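Local coordinates for tail spike protein gp49 (Pseudomonas phage LKA1, PDB 4RU4) that probably binds and cleaves the O-specific polysaccharide of Pseudomonas as a lyase, helping the phage degrade the cell envelope during entry, at residues Asn221-Glu226 and Ala244-Ala249; Asp269-Ile274 and Ala294-Gly299. One frame throughout, in Å; residues are numbered along the deposited sequence. Where two conformers were deposited one is given.

Contact 1 of 2, residues Asn221-Glu226 and Ala244-Ala249; sequences NGLLVE and AGVYFA
Both backbone polar atoms of Tyr247 bond to 221-226. Its N donates to Leu223 O at 2.8 Å, and its O accepts from Val225 N at 3.0 Å, both bonds nearly straight. Ala249 N continues the ladder to Val225 O. At the corner, Gly222 N bonds Ala244 O and Leu223 N bonds Gly245 O. The pairing is parallel, with segment axes 11° apart. Asn221 OD1 lies in the plane of the Tyr247 ring, at its edge, 3.7 Å from CD2. The amide plane is nearly perpendicular to the ring (88°). Asn221 ND2 is held by Ser110 OG. The Leu224 side chain runs beside that of Tyr247, with CD1 3.9 Å from Tyr247 CB. On the face that carries Leu223, Val225 and Phe248, the Phe248 ring has CG anti to its carbonyl carbon (chi1 -68°), which brings CD1 to 3.9 Å from Val225 CB. Glu226 CG rests 4.0 Å from Ala249 CB, and its carboxylate goes on to a salt bridge with Arg250. The pair continues a parallel ladder. Leu224 bonds through its backbone to Leu112 and Cys114, Ile274 of strand 271-276 touches Tyr247, and Phe248 meets strands 232-234 and 254-257.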
loop_
_atom_site.group_PDB
_atom_site.type_symbol
_atom_site.label_atom_id
_atom_site.label_comp_id
_atom_site.label_asym_id
_atom_site.label_seq_id
_atom_site.Cartn_x
_atom_site.Cartn_y
_atom_site.Cartn_z
ATOM N N ASN B 221 31.100 -8.008 7.522
ATOM C CA ASN B 221 30.069 -7.637 6.576
ATOM C C ASN B 221 30.214 -8.413 5.299
ATOM O O ASN B 221 31.334 -8.699 4.866
ATOM C CB ASN B 221 30.209 -6.163 6.206
ATOM C CG ASN B 221 30.257 -5.275 7.412
ATOM O OD1 ASN B 221 29.345 -5.292 8.242
ATOM N ND2 ASN B 221 31.334 -4.496 7.534
ATOM N N GLY B 222 29.089 -8.723 4.667
ATOM C CA GLY B 222 29.132 -9.284 3.326
ATOM C C GLY B 222 29.497 -8.174 2.371
ATOM O O GLY B 222 30.505 -8.251 1.668
ATOM N N LEU B 223 28.681 -7.128 2.342
ATOM C CA LEU B 223 28.973 -5.950 1.532
ATOM C C LEU B 223 28.867 -4.706 2.408
ATOM O O LEU B 223 27.872 -4.545 3.131
ATOM C CB LEU B 223 27.981 -5.859 0.376
ATOM C CG LEU B 223 27.853 -4.539 -0.375
ATOM C CD1 LEU B 223 29.158 -4.144 -1.064
ATOM C CD2 LEU B 223 26.738 -4.683 -1.387
ATOM N N LEU B 224 29.882 -3.836 2.345
ATOM C CA LEU B 224 29.870 -2.555 3.059
ATOM C C LEU B 224 29.979 -1.432 2.034
ATOM O O LEU B 224 30.898 -1.434 1.238
ATOM C CB LEU B 224 31.083 -2.440 3.990
ATOM C CG LEU B 224 31.232 -1.051 4.617
ATOM C CD1 LEU B 224 30.078 -0.732 5.557
ATOM C CD2 LEU B 224 32.585 -0.937 5.348
ATOM N N VAL B 225 29.064 -0.470 2.069
ATOM C CA VAL B 225 29.164 0.710 1.209
ATOM C C VAL B 225 29.014 1.887 2.168
ATOM O O VAL B 225 28.035 1.968 2.907
ATOM C CB VAL B 225 28.057 0.758 0.100
ATOM C CG1 VAL B 225 28.183 2.039 -0.723
ATOM C CG2 VAL B 225 28.103 -0.490 -0.798
ATOM N N GLU B 226 29.998 2.771 2.192
ATOM C CA GLU B 226 30.034 3.824 3.198
ATOM C C GLU B 226 30.270 5.193 2.529
ATOM O O GLU B 226 31.114 5.307 1.641
ATOM C CB GLU B 226 31.134 3.530 4.226
ATOM C CG GLU B 226 31.329 4.655 5.269
ATOM C CD GLU B 226 32.233 4.241 6.432
ATOM O OE1 GLU B 226 32.691 3.069 6.451
ATOM O OE2 GLU B 226 32.481 5.099 7.319
ATOM N N ALA B 244 26.759 -8.463 9.623
ATOM C CA ALA B 244 25.804 -7.823 8.697
ATOM C C ALA B 244 25.964 -8.337 7.288
ATOM O O ALA B 244 27.051 -8.259 6.728
ATOM C CB ALA B 244 25.971 -6.313 8.698
ATOM N N GLY B 245 24.885 -8.862 6.718
ATOM C CA GLY B 245 24.928 -9.281 5.329
ATOM C C GLY B 245 25.290 -8.108 4.434
ATOM O O GLY B 245 26.241 -8.178 3.675
ATOM N N VAL B 246 24.522 -7.021 4.533
ATOM C CA VAL B 246 24.768 -5.802 3.758
ATOM C C VAL B 246 24.693 -4.634 4.736
ATOM O O VAL B 246 23.737 -4.527 5.497
ATOM C CB VAL B 246 23.699 -5.603 2.655
ATOM C CG1 VAL B 246 23.941 -4.321 1.873
ATOM C CG2 VAL B 246 23.712 -6.791 1.692
ATOM N N TYR B 247 25.702 -3.775 4.714
ATOM C CA TYR B 247 25.740 -2.630 5.611
ATOM C C TYR B 247 25.949 -1.381 4.786
ATOM O O TYR B 247 27.003 -1.218 4.185
ATOM C CB TYR B 247 26.891 -2.799 6.609
ATOM C CG TYR B 247 26.933 -1.812 7.769
ATOM C CD1 TYR B 247 26.354 -0.554 7.683
ATOM C CD2 TYR B 247 27.550 -2.159 8.957
ATOM C CE1 TYR B 247 26.395 0.347 8.755
ATOM C CE2 TYR B 247 27.596 -1.281 10.031
ATOM C CZ TYR B 247 27.018 -0.026 9.919
ATOM O OH TYR B 247 27.072 0.844 10.992
ATOM N N PHE B 248 24.944 -0.501 4.774
ATOM C CA PHE B 248 25.074 0.823 4.199
ATOM C C PHE B 248 25.333 1.806 5.349
ATOM O O PHE B 248 24.538 1.880 6.296
ATOM C CB PHE B 248 23.791 1.248 3.469
ATOM C CG PHE B 248 23.493 0.449 2.215
ATOM C CD1 PHE B 248 24.241 0.621 1.072
ATOM C CD2 PHE B 248 22.422 -0.427 2.184
ATOM C CE1 PHE B 248 23.967 -0.104 -0.098
ATOM C CE2 PHE B 248 22.113 -1.159 1.016
ATOM C CZ PHE B 248 22.881 -0.984 -0.128
ATOM N N ALA B 249 26.431 2.561 5.265
ATOM C CA ALA B 249 26.791 3.499 6.336
ATOM C C ALA B 249 26.899 4.893 5.726
ATOM O O ALA B 249 27.659 5.086 4.775
ATOM C CB ALA B 249 28.117 3.100 6.989
#

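Contact 2 of 2, residues Asp269-Ile274 and Ala294-Gly299. With EDO (1,2-ethanediol), chain U.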
loop_
_atom_site.group_PDB
_atom_site.type_symbol
_atom_site.label_atom_id
_atom_site.label_comp_id
_atom_site.label_asym_id
_atom_site.label_seq_id
_atom_site.Cartn_x
_atom_site.Cartn_y
_atom_site.Cartn_z
ATOM N N ASP B 269 25.255 -8.583 16.907
ATOM C CA ASP B 269 24.056 -7.878 16.506
ATOM C C ASP B 269 23.305 -8.578 15.370
ATOM O O ASP B 269 22.109 -8.433 15.269
ATOM C CB ASP B 269 24.395 -6.452 16.104
ATOM C CG ASP B 269 24.806 -5.595 17.291
ATOM O OD1 ASP B 269 24.499 -5.966 18.451
ATOM O OD2 ASP B 269 25.418 -4.538 17.050
ATOM N N ASP B 270 24.028 -9.288 14.513
ATOM C CA ASP B 270 23.450 -10.243 13.573
ATOM C C ASP B 270 22.286 -9.685 12.728
ATOM O O ASP B 270 21.126 -10.136 12.857
ATOM C CB ASP B 270 23.070 -11.534 14.319
ATOM C CG ASP B 270 24.293 -12.205 14.988
ATOM O OD1 ASP B 270 25.433 -11.700 14.812
ATOM O OD2 ASP B 270 24.131 -13.243 15.675
ATOM N N TYR B 271 22.626 -8.703 11.888
ATOM C CA TYR B 271 21.708 -8.058 10.948
ATOM C C TYR B 271 21.734 -8.687 9.560
ATOM O O TYR B 271 22.756 -9.205 9.120
ATOM C CB TYR B 271 22.100 -6.601 10.738
ATOM C CG TYR B 271 22.254 -5.770 11.979
ATOM C CD1 TYR B 271 21.162 -5.482 12.768
ATOM C CD2 TYR B 271 23.491 -5.240 12.342
ATOM C CE1 TYR B 271 21.273 -4.690 13.912
ATOM C CE2 TYR B 271 23.616 -4.444 13.490
ATOM C CZ TYR B 271 22.490 -4.179 14.267
ATOM O OH TYR B 271 22.562 -3.405 15.405
ATOM N N GLY B 272 20.618 -8.581 8.848
ATOM C CA GLY B 272 20.577 -9.013 7.447
ATOM C C GLY B 272 21.058 -7.841 6.595
ATOM O O GLY B 272 22.166 -7.856 6.085
ATOM N N ILE B 273 20.200 -6.827 6.453
ATOM C CA ILE B 273 20.557 -5.547 5.824
ATOM C C ILE B 273 20.426 -4.461 6.886
ATOM O O ILE B 273 19.393 -4.373 7.565
ATOM C CB ILE B 273 19.568 -5.193 4.687
ATOM C CG1 ILE B 273 19.496 -6.316 3.667
ATOM C CG2 ILE B 273 19.977 -3.895 3.968
ATOM C CD1 ILE B 273 18.188 -6.288 2.759
ATOM N N ILE B 274 21.460 -3.643 7.050
ATOM C CA ILE B 274 21.376 -2.541 7.990
ATOM C C ILE B 274 21.720 -1.213 7.321
ATOM O O ILE B 274 22.704 -1.095 6.555
ATOM C CB ILE B 274 22.218 -2.756 9.284
ATOM C CG1 ILE B 274 22.187 -1.471 10.133
ATOM C CG2 ILE B 274 23.661 -3.177 8.943
ATOM C CD1 ILE B 274 22.395 -1.667 11.573
ATOM N N ALA B 294 16.316 -8.947 10.587
ATOM C CA ALA B 294 16.463 -9.160 9.146
ATOM C C ALA B 294 16.855 -7.852 8.466
ATOM O O ALA B 294 17.767 -7.806 7.651
ATOM C CB ALA B 294 15.152 -9.709 8.542
ATOM N N ILE B 295 16.106 -6.799 8.752
ATOM C CA ILE B 295 16.482 -5.464 8.314
ATOM C C ILE B 295 16.519 -4.603 9.566
ATOM O O ILE B 295 15.690 -4.775 10.487
ATOM C CB ILE B 295 15.502 -4.895 7.259
ATOM C CG1 ILE B 295 15.496 -5.786 6.002
ATOM C CG2 ILE B 295 15.839 -3.434 6.921
ATOM C CD1 ILE B 295 14.608 -5.227 4.847
ATOM N N ALA B 296 17.492 -3.694 9.621
ATOM C CA ALA B 296 17.635 -2.815 10.769
ATOM C C ALA B 296 18.065 -1.445 10.296
ATOM O O ALA B 296 18.492 -1.285 9.151
ATOM C CB ALA B 296 18.665 -3.369 11.724
ATOM N N THR B 297 17.941 -0.453 11.172
ATOM C CA THR B 297 18.569 0.828 10.941
ATOM C C THR B 297 19.280 1.214 12.237
ATOM O O THR B 297 18.900 0.757 13.324
ATOM C CB THR B 297 17.523 1.926 10.531
ATOM O OG1 THR B 297 16.640 2.191 11.633
ATOM C CG2 THR B 297 16.691 1.463 9.323
ATOM N N GLY B 298 20.302 2.062 12.155
ATOM C CA GLY B 298 20.969 2.480 13.377
ATOM C C GLY B 298 22.129 3.331 12.962
ATOM O O GLY B 298 21.923 4.372 12.346
ATOM N N GLY B 299 23.341 2.861 13.244
ATOM C CA GLY B 299 24.537 3.581 12.842
ATOM C C GLY B 299 25.692 3.347 13.807
ATOM O O GLY B 299 25.676 2.402 14.610
HETATM C C1 EDO U . 22.775 1.515 16.233
HETATM O O1 EDO U . 23.217 1.784 17.565
HETATM C C2 EDO U . 23.514 0.286 15.718
HETATM O O2 EDO U . 22.988 -0.114 14.459
#
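Two successive coils of the right-handed parallel beta-helix meet where Ile273 and Ile274 pair with Ile295 and Ala296. Ile273 N donates to Ala294 O at 2.9 Å, with the donor tilted 18° from the carbonyl plane. Ala296 N returns a bond to Ile273 O, also 2.9 Å. Ile295 CA brings its hydrogen to the same oxygen, so Ile273 O receives both. Ile273 and Ile295 stack as neighbours on one face of the sheet, with Ile273 CD1 4.2 Å from Ile295 CG1. Val288 and Leu318 of other strands touch this pair. On the other face, the Tyr271 ring lies against Ala296 CB, 3.4 Å from CD1. Ile274 CD1 sits 3.5 Å above the ring plane, over the ring centre. Ile274 CG1 is anti to the backbone N (chi1 174°), and its extended branch carries CD1 there. The other face of the ring meets Asp269 O near its rim. A 1,2-ethanediol, probably from the crystallisation liquor, makes weak bonds through O2 with Tyr271 OH and Gly299 N. Aliphatic side chains aligned in register on neighbouring coils are typical of the pectate lyase-like beta-helix.

In the fold
Contacts 1 and 2 follow one another along the chain and lie side by side in the same parallel ladder, their centres about 9 Å apart. Strand 247-249 of contact 1 is the neighbour of strand 271-276 of contact 2. Two probable hydrogen bonds join them: Val246 O to Ile274 N and Phe248 N to Ile274 O, each 2.9 Å. Ile274 CG2 also packs 3.7 Å from Tyr247 CG and 3.9 Å from Ala244 CB. The CG2 branch of Ile274 thus serves contact 1 and its CG1 branch contact 2. Both contacts lie away from the calcium site of Gly368 and Asp394. A 1,2-ethanediol, probably from the crystallisation liquor, lies about 5 Å from the Tyr247 side chain (nearest atoms).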